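Side-chain contacts in superoxide dismutase [Mn/Fe] (PDB 3AK2), which catalyses the dismutation of superoxide to oxygen and hydrogen peroxide, and can work with either manganese or iron at its metal site: residues 38-41 and 42-46; 71-74 and 75-79; 146-150 and 151-155; 190-193 and 194-197. All blocks are in the same frame, centred on the assembly; numbering follows the deposited sequence.

Overall arrangement
Interactions 1, 2 and 3 meet beside the manganese, while interaction 4 stands apart. Interactions 1 and 2 lie on the successive helices 25-54 and 62-82, their centres 9 Å apart, and they touch where Y39 CE2 comes within 3.2 Å of CE1 of the metal ligand H79. The turn of interaction 3 brings H150 to the same site from the C-terminal domain: H150 CE1 is 3.2 Å from Y39 CZ, and G75 CA is 3.3 Å from H150 ND1. Both interactions 2 and 3 also face the second subunit. Interaction 4, which opens helix 192-205, has its nearest atoms about 9 Å from interaction 2 and about 17 Å from interaction 1.

Interaction 1. Residues 38-41 and 42-46; sequences TYVK and GANAA
T38 offers its carbonyl to G42, with G42 N 2.8 Å from T38 O, in the first of four successive i to i+4 helical bonds. Its hydroxyl turns back to the carbonyl of K34, a common way for a helical threonine to satisfy OG1. Y39 O accepts the amide of A43 likewise, and the methyl A43 CB rests 3.5 Å from Y39 O; the phenol itself leaves this turn for the metal site. V40 makes the side-chain contact. Its CG1 branch, anti to the backbone N (chi1 175°), runs alongside N44, one turn on and pointing the same way, and V40 CG1 lies 3.9 Å from N44 ND2. A methyl meets an amide nitrogen here without bonding; the amide's OD1 accepts from the backbone N of Y7. The straightest backbone bond, 171°, runs from N44 N to V40 O. K41 O receives A45 N at 2.9 Å, and the flexible lysine chain suits the exposed face, where it bends at its third and fourth torsions. The small methyls of A43 and A46 let helix 62-82 lie close, on N72 and F69, while branched, apolar V40 rests on H76. The two helices follow each other in the chain and pair within the alpha-hairpin domain.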
ATOM      1  N   THR A  38      -6.237  -5.906  20.564  1.00 10.85           N
ATOM      2  CA  THR A  38      -6.898  -6.228  19.303  1.00 11.18           C
ATOM      3  C   THR A  38      -5.930  -6.864  18.304  1.00 10.64           C
ATOM      4  O   THR A  38      -6.294  -7.806  17.601  1.00 10.53           O
ATOM      5  CB  THR A  38      -7.599  -4.983  18.720  1.00 11.73           C
ATOM      6  OG1 THR A  38      -8.704  -4.634  19.561  1.00 13.64           O
ATOM      7  CG2 THR A  38      -8.117  -5.233  17.310  1.00 12.85           C
ATOM      8  N   TYR A  39      -4.696  -6.366  18.250  1.00 10.00           N
ATOM      9  CA  TYR A  39      -3.714  -6.947  17.330  1.00  9.80           C
ATOM     10  C   TYR A  39      -3.319  -8.357  17.750  1.00  9.78           C
ATOM     11  O   TYR A  39      -3.188  -9.252  16.910  1.00  9.57           O
ATOM     12  CB  TYR A  39      -2.482  -6.052  17.172  1.00  9.90           C
ATOM     13  CG  TYR A  39      -2.819  -4.609  16.880  1.00 10.55           C
ATOM     14  CD1 TYR A  39      -3.726  -4.267  15.878  1.00 11.02           C
ATOM     15  CD2 TYR A  39      -2.225  -3.584  17.610  1.00 10.73           C
ATOM     16  CE1 TYR A  39      -4.041  -2.936  15.623  1.00 12.43           C
ATOM     17  CE2 TYR A  39      -2.531  -2.262  17.365  1.00 12.39           C
ATOM     18  CZ  TYR A  39      -3.434  -1.941  16.378  1.00 12.30           C
ATOM     19  OH  TYR A  39      -3.715  -0.615  16.142  1.00 15.78           O
ATOM     20  N   VAL A  40      -3.154  -8.570  19.051  1.00  9.78           N
ATOM     21  CA  VAL A  40      -2.875  -9.908  19.560  1.00 10.36           C
ATOM     22  C   VAL A  40      -3.986 -10.870  19.134  1.00 10.69           C
ATOM     23  O   VAL A  40      -3.718 -11.928  18.562  1.00 10.79           O
ATOM     24  CB  VAL A  40      -2.718  -9.912  21.098  1.00 10.04           C
ATOM     25  CG1 VAL A  40      -2.556 -11.337  21.628  1.00 10.98           C
ATOM     26  CG2 VAL A  40      -1.534  -9.045  21.512  1.00 10.93           C
ATOM     27  N   LYS A  41      -5.234 -10.488  19.397  1.00 10.70           N
ATOM     28  CA  LYS A  41      -6.379 -11.315  19.014  1.00 11.07           C
ATOM     29  C   LYS A  41      -6.433 -11.550  17.503  1.00 10.61           C
ATOM     30  O   LYS A  41      -6.711 -12.662  17.060  1.00 10.56           O
ATOM     31  CB  LYS A  41      -7.690 -10.676  19.474  1.00 11.63           C
ATOM     32  CG  LYS A  41      -7.847 -10.546  20.984  1.00 14.29           C
ATOM     33  CD  LYS A  41      -9.170  -9.866  21.355  1.00 16.84           C
ATOM     34  CE  LYS A  41      -9.322  -8.456  20.785  1.00 19.96           C
ATOM     35  NZ  LYS A  41      -8.883  -7.390  21.727  1.00 22.43           N
ATOM     36  N   GLY A  42      -6.173 -10.503  16.723  1.00  9.99           N
ATOM     37  CA  GLY A  42      -6.205 -10.603  15.269  1.00  9.92           C
ATOM     38  C   GLY A  42      -5.152 -11.543  14.715  1.00  9.77           C
ATOM     39  O   GLY A  42      -5.407 -12.270  13.752  1.00  9.95           O
ATOM     40  N   ALA A  43      -3.962 -11.524  15.311  1.00  9.46           N
ATOM     41  CA  ALA A  43      -2.887 -12.407  14.874  1.00  9.32           C
ATOM     42  C   ALA A  43      -3.246 -13.858  15.176  1.00  9.61           C
ATOM     43  O   ALA A  43      -3.086 -14.737  14.322  1.00  9.70           O
ATOM     44  CB  ALA A  43      -1.570 -12.015  15.533  1.00  9.56           C
ATOM     45  N   ASN A  44      -3.762 -14.101  16.377  1.00  9.50           N
ATOM     46  CA  ASN A  44      -4.225 -15.439  16.740  1.00  9.96           C
ATOM     47  C   ASN A  44      -5.368 -15.946  15.863  1.00 10.04           C
ATOM     48  O   ASN A  44      -5.376 -17.116  15.478  1.00 10.27           O
ATOM     49  CB  ASN A  44      -4.599 -15.502  18.224  1.00  9.78           C
ATOM     50  CG  ASN A  44      -3.387 -15.399  19.131  1.00 10.53           C
ATOM     51  OD1 ASN A  44      -2.278 -15.759  18.739  1.00 10.85           O
ATOM     52  ND2 ASN A  44      -3.595 -14.926  20.354  1.00 11.28           N
ATOM     53  N   ALA A  45      -6.316 -15.066  15.540  1.00  9.98           N
ATOM     54  CA  ALA A  45      -7.461 -15.434  14.707  1.00 10.28           C
ATOM     55  C   ALA A  45      -7.007 -15.858  13.312  1.00 10.25           C
ATOM     56  O   ALA A  45      -7.542 -16.809  12.740  1.00 10.56           O
ATOM     57  CB  ALA A  45      -8.463 -14.287  14.626  1.00 10.51           C
ATOM     58  N   ALA A  46      -6.017 -15.160  12.764  1.00  9.84           N
ATOM     59  CA  ALA A  46      -5.481 -15.529  11.456  1.00 10.06           C
ATOM     60  C   ALA A  46      -4.814 -16.900  11.495  1.00 10.51           C
ATOM     61  O   ALA A  46      -5.014 -17.722  10.600  1.00 10.82           O
ATOM     62  CB  ALA A  46      -4.513 -14.482  10.956  1.00  9.84           C
TER

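Interaction 2. Residues 71-74 and 75-79; sequences FNYA and GHIMH. With MN (manganese (II) ion), chain E.
A74 and M78 meet closely: M78 CG lies 3.1 Å from A74 O, and the same oxygen takes the M78 amide. The methionine chain then bends twice and leads away to W130 and V132 on strand 129-136, a task its flexibility suits. Two residues before M78, H76 CB is 3.4 Å from both N72 O and Y73 O, while its ring turns to H36, bonded through ND1. G75 lets H150 of the C-terminal domain come right up to the helix, and A74, with a single methyl, allows the same.

Looser is the contact of Y73 with I77, though it too is buried, against the second subunit rather than solvent. The two side chains cross obliquely: Y73 CE2 is 4.0 Å from I77 CG2, and Y73 OH is 3.7 Å from I77 CD1. The isoleucine sets CG1 opposite its backbone N (chi1 -162°) and stays extended beyond it (chi2 170°), which carries CD1 out to the phenol tip, whose hydroxyl bonds D136 of the second subunit.

At the end of the turn G75 O is gripped twice, by H79 N and, from the opposite face of its plane, by H79 ND1 at 2.7 Å. The second bond lies in the imidazole plane and fixes the ring's rotation. Because ND1 is the donor, NE2 is left to bind manganese, 2.2 Å away, in a site completed by H31, D165, H169 and a water.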
ATOM      1  N   PHE A  71      -0.788  -7.732   9.179  1.00  7.55           N
ATOM      2  CA  PHE A  71      -1.133  -6.501   9.878  1.00  7.59           C
ATOM      3  C   PHE A  71      -1.129  -6.677  11.391  1.00  7.38           C
ATOM      4  O   PHE A  71      -0.565  -5.853  12.122  1.00  7.60           O
ATOM      5  CB  PHE A  71      -2.498  -6.001   9.416  1.00  7.92           C
ATOM      6  CG  PHE A  71      -3.005  -4.811  10.187  1.00  7.94           C
ATOM      7  CD1 PHE A  71      -2.564  -3.526   9.883  1.00  8.17           C
ATOM      8  CD2 PHE A  71      -3.920  -4.977  11.217  1.00  8.55           C
ATOM      9  CE1 PHE A  71      -3.039  -2.425  10.602  1.00  8.04           C
ATOM     10  CE2 PHE A  71      -4.399  -3.883  11.941  1.00  8.58           C
ATOM     11  CZ  PHE A  71      -3.954  -2.611  11.632  1.00  9.16           C
ATOM     12  N   ASN A  72      -1.764  -7.743  11.862  1.00  7.53           N
ATOM     13  CA  ASN A  72      -1.940  -7.919  13.292  1.00  7.70           C
ATOM     14  C   ASN A  72      -0.682  -8.397  13.995  1.00  7.86           C
ATOM     15  O   ASN A  72      -0.360  -7.912  15.087  1.00  8.08           O
ATOM     16  CB  ASN A  72      -3.136  -8.816  13.578  1.00  8.00           C
ATOM     17  CG  ASN A  72      -4.442  -8.134  13.263  1.00  9.06           C
ATOM     18  OD1 ASN A  72      -4.884  -7.251  13.995  1.00 10.36           O
ATOM     19  ND2 ASN A  72      -5.062  -8.528  12.153  1.00  9.57           N
ATOM     20  N   TYR A  73       0.053  -9.313  13.368  1.00  8.01           N
ATOM     21  CA  TYR A  73       1.355  -9.692  13.899  1.00  8.11           C
ATOM     22  C   TYR A  73       2.261  -8.463  13.993  1.00  7.58           C
ATOM     23  O   TYR A  73       2.896  -8.220  15.025  1.00  8.26           O
ATOM     24  CB  TYR A  73       2.030 -10.774  13.053  1.00  8.00           C
ATOM     25  CG  TYR A  73       3.421 -11.093  13.557  1.00  8.59           C
ATOM     26  CD1 TYR A  73       3.630 -12.094  14.505  1.00  9.18           C
ATOM     27  CD2 TYR A  73       4.522 -10.363  13.112  1.00  8.51           C
ATOM     28  CE1 TYR A  73       4.916 -12.371  14.982  1.00  9.30           C
ATOM     29  CE2 TYR A  73       5.798 -10.624  13.589  1.00  9.42           C
ATOM     30  CZ  TYR A  73       5.991 -11.625  14.520  1.00  9.22           C
ATOM     31  OH  TYR A  73       7.281 -11.875  14.964  1.00 10.13           O
ATOM     32  N   ALA A  74       2.315  -7.685  12.918  1.00  7.73           N
ATOM     33  CA  ALA A  74       3.111  -6.472  12.923  1.00  7.72           C
ATOM     34  C   ALA A  74       2.673  -5.525  14.044  1.00  7.87           C
ATOM     35  O   ALA A  74       3.510  -4.972  14.752  1.00  8.11           O
ATOM     36  CB  ALA A  74       3.043  -5.791  11.582  1.00  7.87           C
ATOM     37  N   GLY A  75       1.368  -5.325  14.211  1.00  7.84           N
ATOM     38  CA  GLY A  75       0.881  -4.468  15.286  1.00  8.13           C
ATOM     39  C   GLY A  75       1.352  -4.983  16.630  1.00  8.31           C
ATOM     40  O   GLY A  75       1.801  -4.221  17.491  1.00  8.76           O
ATOM     41  N   HIS A  76       1.268  -6.292  16.811  1.00  8.53           N
ATOM     42  CA  HIS A  76       1.694  -6.907  18.051  1.00  8.74           C
ATOM     43  C   HIS A  76       3.182  -6.668  18.335  1.00  8.87           C
ATOM     44  O   HIS A  76       3.537  -6.135  19.388  1.00  9.18           O
ATOM     45  CB  HIS A  76       1.350  -8.398  18.033  1.00  9.03           C
ATOM     46  CG  HIS A  76       1.846  -9.148  19.226  1.00  8.99           C
ATOM     47  ND1 HIS A  76       1.780  -8.644  20.507  1.00  9.47           N
ATOM     48  CD2 HIS A  76       2.407 -10.375  19.330  1.00 10.01           C
ATOM     49  CE1 HIS A  76       2.283  -9.528  21.349  1.00  9.79           C
ATOM     50  NE2 HIS A  76       2.665 -10.589  20.661  1.00 10.61           N
ATOM     51  N   ILE A  77       4.057  -7.038  17.406  1.00  8.59           N
ATOM     52  CA  ILE A  77       5.483  -6.877  17.673  1.00  9.14           C
ATOM     53  C   ILE A  77       5.900  -5.409  17.822  1.00  9.16           C
ATOM     54  O   ILE A  77       6.719  -5.086  18.679  1.00  9.20           O
ATOM     55  CB  ILE A  77       6.361  -7.643  16.665  1.00  9.34           C
ATOM     56  CG1 ILE A  77       7.773  -7.804  17.242  1.00 10.02           C
ATOM     57  CG2 ILE A  77       6.332  -6.992  15.272  1.00  9.35           C
ATOM     58  CD1 ILE A  77       8.654  -8.731  16.453  1.00 11.68           C
ATOM     59  N   MET A  78       5.320  -4.520  17.019  1.00  8.69           N
ATOM     60  CA  MET A  78       5.667  -3.102  17.109  1.00  8.89           C
ATOM     61  C   MET A  78       5.292  -2.518  18.469  1.00  8.96           C
ATOM     62  O   MET A  78       6.083  -1.788  19.064  1.00  8.85           O
ATOM     63  CB  MET A  78       5.055  -2.283  15.965  1.00  8.99           C
ATOM     64  CG  MET A  78       5.535  -2.676  14.565  1.00  9.41           C
ATOM     65  SD  MET A  78       7.294  -2.381  14.266  1.00  9.38           S
ATOM     66  CE  MET A  78       7.313  -0.588  14.098  1.00 10.62           C
ATOM     67  N   HIS A  79       4.106  -2.849  18.981  1.00  8.99           N
ATOM     68  CA  HIS A  79       3.723  -2.369  20.318  1.00  9.57           C
ATOM     69  C   HIS A  79       4.553  -3.023  21.418  1.00 10.04           C
ATOM     70  O   HIS A  79       4.872  -2.385  22.420  1.00 10.45           O
ATOM     71  CB  HIS A  79       2.223  -2.546  20.575  1.00  9.35           C
ATOM     72  CG  HIS A  79       1.368  -1.614  19.775  1.00  9.42           C
ATOM     73  ND1 HIS A  79       1.031  -1.863  18.461  1.00  9.24           N
ATOM     74  CD2 HIS A  79       0.797  -0.426  20.090  1.00  9.45           C
ATOM     75  CE1 HIS A  79       0.290  -0.870  18.003  1.00  9.01           C
ATOM     76  NE2 HIS A  79       0.132   0.015  18.971  1.00  9.68           N
TER
HETATM   77 MN    MN E 215      -0.635   2.035  18.519  1.00  9.38          MN
HETATM   78  O   HOH W   1      -0.318   1.787  16.437  1.00 14.55           O

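Interaction 3. Residues 146-150 and 151-155; sequences QVEKH and NVLMT. With EDO (1,2-ethanediol), chain F.
E148 N gives V152 O a firm backbone bond, 2.8 Å long. The return is split: V152 N and N151 N both send weak bonds to E148 O, the signature of a classic beta bulge. The carboxylate of E148 turns to neighbouring subunits, its OE1 paired with R67 of the second subunit and its OE2 with K149 of the third. E148 OE2 also accepts from O2 of an ethanediol, 2.8 Å away and probably left by the crystallisation liquor. Glutamate suits this place because its extended chain can meet two subunits at once. Shortening this side chain to alanine is likely to cost R67 of the second subunit its partner here and K149 of the third one of its carboxylates, and to take from L153 the chain it packs on.

Outward from these bonds, L153 slants across the E148 chain and brings L153 CD1 to 3.8 Å from E148 OE1, while L153 CB rests 3.3 Å from Q146 O. On V147, the CG2 branch packs against M154, with V147 CG2 3.9 Å from M154 CB. N151 sets its CG between backbone N and carbonyl carbon (chi1 63°), which puts N151 OD1 3.6 Å from K149 CB; this buried oxygen finds no partner, whereas ND2 bonds S70.

The turn leaves strand 141-148, outermost in this chain's sheet and paired with strand 129-136; N151 and L153 make backbone bonds to the second subunit. N151 also touches F71 and A74 of helix 62-82, and H150 stacks on W167 and meets Y39 of helix 25-54 edge-to-face.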
ATOM      1  N   GLN A 146      10.402   4.979   7.944  1.00  9.42           N
ATOM      2  CA  GLN A 146       9.003   5.022   8.351  1.00  9.25           C
ATOM      3  C   GLN A 146       8.326   3.700   8.051  1.00  8.97           C
ATOM      4  O   GLN A 146       8.697   2.988   7.099  1.00  9.15           O
ATOM      5  CB  GLN A 146       8.241   6.086   7.576  1.00  9.11           C
ATOM      6  CG  GLN A 146       8.699   7.504   7.802  1.00 10.37           C
ATOM      7  CD  GLN A 146       7.984   8.479   6.895  1.00  9.72           C
ATOM      8  OE1 GLN A 146       7.507   8.113   5.820  1.00  9.99           O
ATOM      9  NE2 GLN A 146       7.912   9.736   7.320  1.00 10.25           N
ATOM     10  N   VAL A 147       7.306   3.397   8.841  1.00  8.89           N
ATOM     11  CA  VAL A 147       6.395   2.303   8.538  1.00  9.07           C
ATOM     12  C   VAL A 147       4.981   2.879   8.521  1.00  9.07           C
ATOM     13  O   VAL A 147       4.610   3.631   9.426  1.00  9.63           O
ATOM     14  CB  VAL A 147       6.524   1.159   9.574  1.00  9.21           C
ATOM     15  CG1 VAL A 147       5.448   0.099   9.368  1.00  9.73           C
ATOM     16  CG2 VAL A 147       7.918   0.532   9.520  1.00  9.89           C
ATOM     17  N   GLU A 148       4.211   2.559   7.483  1.00  8.81           N
ATOM     18  CA  GLU A 148       2.797   2.939   7.412  1.00  9.07           C
ATOM     19  C   GLU A 148       1.946   1.768   7.897  1.00  9.36           C
ATOM     20  O   GLU A 148       2.346   0.609   7.755  1.00  9.35           O
ATOM     21  CB  GLU A 148       2.419   3.372   5.993  1.00  9.37           C
ATOM     22  CG  GLU A 148       3.022   4.725   5.618  1.00  9.37           C
ATOM     23  CD  GLU A 148       2.679   5.197   4.213  1.00 10.13           C
ATOM     24  OE1 GLU A 148       3.433   6.046   3.694  1.00 10.37           O
ATOM     25  OE2 GLU A 148       1.671   4.729   3.629  1.00 11.42           O
ATOM     26  N   LYS A 149       0.778   2.060   8.472  1.00  9.24           N
ATOM     27  CA  LYS A 149       0.038   1.060   9.246  1.00  9.10           C
ATOM     28  C   LYS A 149       1.032   0.383  10.193  1.00  9.00           C
ATOM     29  O   LYS A 149       1.735   1.080  10.919  1.00  9.50           O
ATOM     30  CB  LYS A 149      -0.701   0.055   8.345  1.00  9.23           C
ATOM     31  CG  LYS A 149      -1.831   0.682   7.517  1.00 10.76           C
ATOM     32  CD  LYS A 149      -2.860  -0.341   7.022  1.00 12.48           C
ATOM     33  CE  LYS A 149      -2.305  -1.304   5.995  1.00 12.93           C
ATOM     34  NZ  LYS A 149      -3.437  -2.120   5.476  1.00 10.33           N
ATOM     35  N   HIS A 150       1.104  -0.947  10.175  1.00  8.60           N
ATOM     36  CA  HIS A 150       2.145  -1.673  10.906  1.00  8.58           C
ATOM     37  C   HIS A 150       3.078  -2.423   9.983  1.00  8.33           C
ATOM     38  O   HIS A 150       4.112  -2.930  10.421  1.00  8.45           O
ATOM     39  CB  HIS A 150       1.516  -2.682  11.852  1.00  8.50           C
ATOM     40  CG  HIS A 150       0.615  -2.063  12.857  1.00  8.61           C
ATOM     41  ND1 HIS A 150      -0.667  -2.508  13.097  1.00 10.65           N
ATOM     42  CD2 HIS A 150       0.815  -1.012  13.681  1.00  7.50           C
ATOM     43  CE1 HIS A 150      -1.216  -1.752  14.033  1.00  8.14           C
ATOM     44  NE2 HIS A 150      -0.338  -0.838  14.401  1.00 10.63           N
ATOM     45  N   ASN A 151       2.710  -2.490   8.707  1.00  7.95           N
ATOM     46  CA  ASN A 151       3.219  -3.525   7.810  1.00  7.94           C
ATOM     47  C   ASN A 151       3.331  -3.024   6.382  1.00  8.14           C
ATOM     48  O   ASN A 151       3.157  -3.787   5.441  1.00  8.62           O
ATOM     49  CB  ASN A 151       2.295  -4.750   7.857  1.00  7.93           C
ATOM     50  CG  ASN A 151       0.887  -4.441   7.366  1.00  8.00           C
ATOM     51  OD1 ASN A 151       0.407  -3.305   7.466  1.00  9.40           O
ATOM     52  ND2 ASN A 151       0.215  -5.454   6.846  1.00  8.28           N
ATOM     53  N   VAL A 152       3.593  -1.731   6.223  1.00  7.85           N
ATOM     54  CA  VAL A 152       3.817  -1.138   4.913  1.00  8.48           C
ATOM     55  C   VAL A 152       5.090  -0.310   5.033  1.00  8.19           C
ATOM     56  O   VAL A 152       5.236   0.489   5.962  1.00  8.21           O
ATOM     57  CB  VAL A 152       2.616  -0.267   4.458  1.00  8.50           C
ATOM     58  CG1 VAL A 152       2.880   0.379   3.093  1.00  9.59           C
ATOM     59  CG2 VAL A 152       1.323  -1.098   4.417  1.00  9.42           C
ATOM     60  N   LEU A 153       6.013  -0.531   4.100  1.00  8.11           N
ATOM     61  CA  LEU A 153       7.362   0.072   4.083  1.00  8.28           C
ATOM     62  C   LEU A 153       8.357  -0.630   4.994  1.00  8.38           C
ATOM     63  O   LEU A 153       9.559  -0.382   4.888  1.00  8.47           O
ATOM     64  CB  LEU A 153       7.366   1.581   4.383  1.00  8.71           C
ATOM     65  CG  LEU A 153       6.435   2.486   3.573  1.00  8.61           C
ATOM     66  CD1 LEU A 153       6.589   3.937   4.015  1.00  9.43           C
ATOM     67  CD2 LEU A 153       6.663   2.349   2.078  1.00 10.93           C
ATOM     68  N   MET A 154       7.888  -1.491   5.892  1.00  8.42           N
ATOM     69  CA  MET A 154       8.827  -2.307   6.654  1.00  8.74           C
ATOM     70  C   MET A 154       9.504  -3.298   5.715  1.00  8.79           C
ATOM     71  O   MET A 154       8.902  -3.764   4.745  1.00  8.69           O
ATOM     72  CB  MET A 154       8.150  -3.018   7.829  1.00  9.02           C
ATOM     73  CG  MET A 154       9.140  -3.701   8.777  1.00  8.80           C
ATOM     74  SD  MET A 154      10.457  -2.586   9.328  1.00  9.73           S
ATOM     75  CE  MET A 154      11.579  -3.737  10.126  1.00  9.94           C
ATOM     76  N   THR A 155      10.771  -3.590   5.993  1.00  9.07           N
ATOM     77  CA  THR A 155      11.556  -4.487   5.156  1.00  9.13           C
ATOM     78  C   THR A 155      12.022  -5.661   5.993  1.00  8.89           C
ATOM     79  O   THR A 155      12.024  -5.599   7.226  1.00  9.00           O
ATOM     80  CB  THR A 155      12.806  -3.788   4.573  1.00  9.34           C
ATOM     81  OG1 THR A 155      13.804  -3.666   5.589  1.00  9.94           O
ATOM     82  CG2 THR A 155      12.474  -2.405   4.036  1.00 10.51           C
TER
HETATM   83  C1  EDO F 216      -2.414   2.251   3.565  1.00 18.14           C
HETATM   84  O1  EDO F 216      -3.270   1.727   4.586  1.00 20.53           O
HETATM   85  C2  EDO F 216      -0.989   2.321   4.093  1.00 17.97           C
HETATM   86  O2  EDO F 216      -0.745   3.641   4.591  1.00 20.64           O

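Interaction 4. Residues 190-193 and 194-197; sequences VNWD and DVEK
D194 meets the N-cap residue N191, whose OD1 accepts a weak capping bond from D194 N at 3.4 Å. The asparagine's first torsion (chi1 -175°) swings its amide forward over the first turn, and N191 ND2 lies 3.5 Å from D194 CB while bonding P84 O. A leucine in its place would probably leave D194 N without its side-chain acceptor and P84 O without its donor. D194 itself turns its carboxylate to R198 and N85. V195 sends its amide to N191 O at 3.2 Å, in the carbonyl plane, and runs alongside W192, with V195 CB 3.9 Å from W192 CE3. The branched valine and broad indole together suit a buried side, against L162 of strand 159-165 and V100. E196 N bonds W192 O at 2.8 Å; its carboxylate holds the opening backbone amides of helix 98-108, those of R99 and V100. K197 closes the turn, reaching back so that K197 NZ lies 2.7 Å from D193 OD1, a salt bridge on the syn side and 20° out of the carboxylate plane. Acidic D193 and D194 sit in the first turn, where their negative charge probably complements the positive end of the helix dipole.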
ATOM      1  N   VAL A 190      11.838   8.413  26.410  1.00 13.16           N
ATOM      2  CA  VAL A 190      12.610   7.365  25.732  1.00 13.06           C
ATOM      3  C   VAL A 190      13.518   6.637  26.721  1.00 13.25           C
ATOM      4  O   VAL A 190      14.277   7.266  27.463  1.00 13.70           O
ATOM      5  CB  VAL A 190      13.445   7.911  24.550  1.00 13.01           C
ATOM      6  CG1 VAL A 190      14.381   6.835  24.001  1.00 12.82           C
ATOM      7  CG2 VAL A 190      12.532   8.426  23.456  1.00 13.26           C
ATOM      8  N   ASN A 191      13.416   5.314  26.732  1.00 13.16           N
ATOM      9  CA  ASN A 191      14.216   4.465  27.599  1.00 13.30           C
ATOM     10  C   ASN A 191      15.498   4.040  26.887  1.00 13.65           C
ATOM     11  O   ASN A 191      15.555   2.980  26.258  1.00 13.30           O
ATOM     12  CB  ASN A 191      13.389   3.246  28.014  1.00 13.27           C
ATOM     13  CG  ASN A 191      14.097   2.359  29.017  1.00 13.95           C
ATOM     14  OD1 ASN A 191      15.203   2.659  29.475  1.00 15.79           O
ATOM     15  ND2 ASN A 191      13.454   1.255  29.373  1.00 13.91           N
ATOM     16  N   TRP A 192      16.531   4.873  26.986  1.00 13.84           N
ATOM     17  CA  TRP A 192      17.779   4.600  26.275  1.00 14.12           C
ATOM     18  C   TRP A 192      18.474   3.326  26.747  1.00 14.38           C
ATOM     19  O   TRP A 192      19.201   2.698  25.979  1.00 14.50           O
ATOM     20  CB  TRP A 192      18.716   5.810  26.311  1.00 14.34           C
ATOM     21  CG  TRP A 192      18.213   6.931  25.466  1.00 14.15           C
ATOM     22  CD1 TRP A 192      17.731   8.130  25.899  1.00 14.45           C
ATOM     23  CD2 TRP A 192      18.095   6.944  24.035  1.00 14.22           C
ATOM     24  NE1 TRP A 192      17.336   8.896  24.831  1.00 15.15           N
ATOM     25  CE2 TRP A 192      17.548   8.193  23.674  1.00 14.68           C
ATOM     26  CE3 TRP A 192      18.410   6.026  23.023  1.00 14.32           C
ATOM     27  CZ2 TRP A 192      17.310   8.552  22.342  1.00 15.04           C
ATOM     28  CZ3 TRP A 192      18.167   6.381  21.699  1.00 14.66           C
ATOM     29  CH2 TRP A 192      17.624   7.633  21.372  1.00 14.93           C
ATOM     30  N   ASP A 193      18.235   2.932  27.997  1.00 14.52           N
ATOM     31  CA  ASP A 193      18.735   1.655  28.501  1.00 14.91           C
ATOM     32  C   ASP A 193      18.181   0.483  27.694  1.00 14.44           C
ATOM     33  O   ASP A 193      18.914  -0.437  27.343  1.00 14.38           O
ATOM     34  CB  ASP A 193      18.395   1.475  29.983  1.00 15.56           C
ATOM     35  CG  ASP A 193      18.819   0.115  30.520  1.00 17.33           C
ATOM     36  OD1 ASP A 193      20.034  -0.172  30.522  1.00 20.38           O
ATOM     37  OD2 ASP A 193      17.936  -0.668  30.939  1.00 20.27           O
ATOM     38  N   ASP A 194      16.882   0.522  27.408  1.00 14.13           N
ATOM     39  CA  ASP A 194      16.249  -0.519  26.606  1.00 13.75           C
ATOM     40  C   ASP A 194      16.816  -0.522  25.189  1.00 13.32           C
ATOM     41  O   ASP A 194      17.142  -1.580  24.650  1.00 12.96           O
ATOM     42  CB  ASP A 194      14.734  -0.324  26.578  1.00 13.97           C
ATOM     43  CG  ASP A 194      14.028  -1.374  25.745  1.00 14.38           C
ATOM     44  OD1 ASP A 194      13.801  -2.493  26.250  1.00 13.98           O
ATOM     45  OD2 ASP A 194      13.698  -1.069  24.583  1.00 14.58           O
ATOM     46  N   VAL A 195      16.952   0.664  24.600  1.00 13.29           N
ATOM     47  CA  VAL A 195      17.505   0.790  23.249  1.00 13.49           C
ATOM     48  C   VAL A 195      18.929   0.228  23.183  1.00 13.73           C
ATOM     49  O   VAL A 195      19.271  -0.498  22.251  1.00 13.62           O
ATOM     50  CB  VAL A 195      17.457   2.253  22.731  1.00 13.22           C
ATOM     51  CG1 VAL A 195      18.004   2.344  21.310  1.00 13.34           C
ATOM     52  CG2 VAL A 195      16.030   2.787  22.766  1.00 13.14           C
ATOM     53  N   GLU A 196      19.744   0.560  24.186  1.00 14.08           N
ATOM     54  CA  GLU A 196      21.116   0.051  24.286  1.00 14.73           C
ATOM     55  C   GLU A 196      21.154  -1.477  24.358  1.00 14.42           C
ATOM     56  O   GLU A 196      21.955  -2.121  23.677  1.00 14.57           O
ATOM     57  CB  GLU A 196      21.820   0.670  25.501  1.00 14.95           C
ATOM     58  CG  GLU A 196      23.292   0.277  25.677  1.00 16.32           C
ATOM     59  CD  GLU A 196      24.231   0.954  24.687  1.00 18.30           C
ATOM     60  OE1 GLU A 196      23.813   1.914  24.006  1.00 19.59           O
ATOM     61  OE2 GLU A 196      25.402   0.530  24.599  1.00 19.83           O
ATOM     62  N   LYS A 197      20.277  -2.050  25.177  1.00 14.34           N
ATOM     63  CA  LYS A 197      20.193  -3.502  25.305  1.00 14.50           C
ATOM     64  C   LYS A 197      19.759  -4.172  23.999  1.00 14.18           C
ATOM     65  O   LYS A 197      20.272  -5.234  23.642  1.00 14.20           O
ATOM     66  CB  LYS A 197      19.274  -3.893  26.461  1.00 14.75           C
ATOM     67  CG  LYS A 197      19.912  -3.688  27.824  1.00 16.33           C
ATOM     68  CD  LYS A 197      18.924  -3.956  28.947  1.00 19.19           C
ATOM     69  CE  LYS A 197      19.623  -4.046  30.299  1.00 20.90           C
ATOM     70  NZ  LYS A 197      20.447  -2.843  30.616  1.00 22.78           N
TER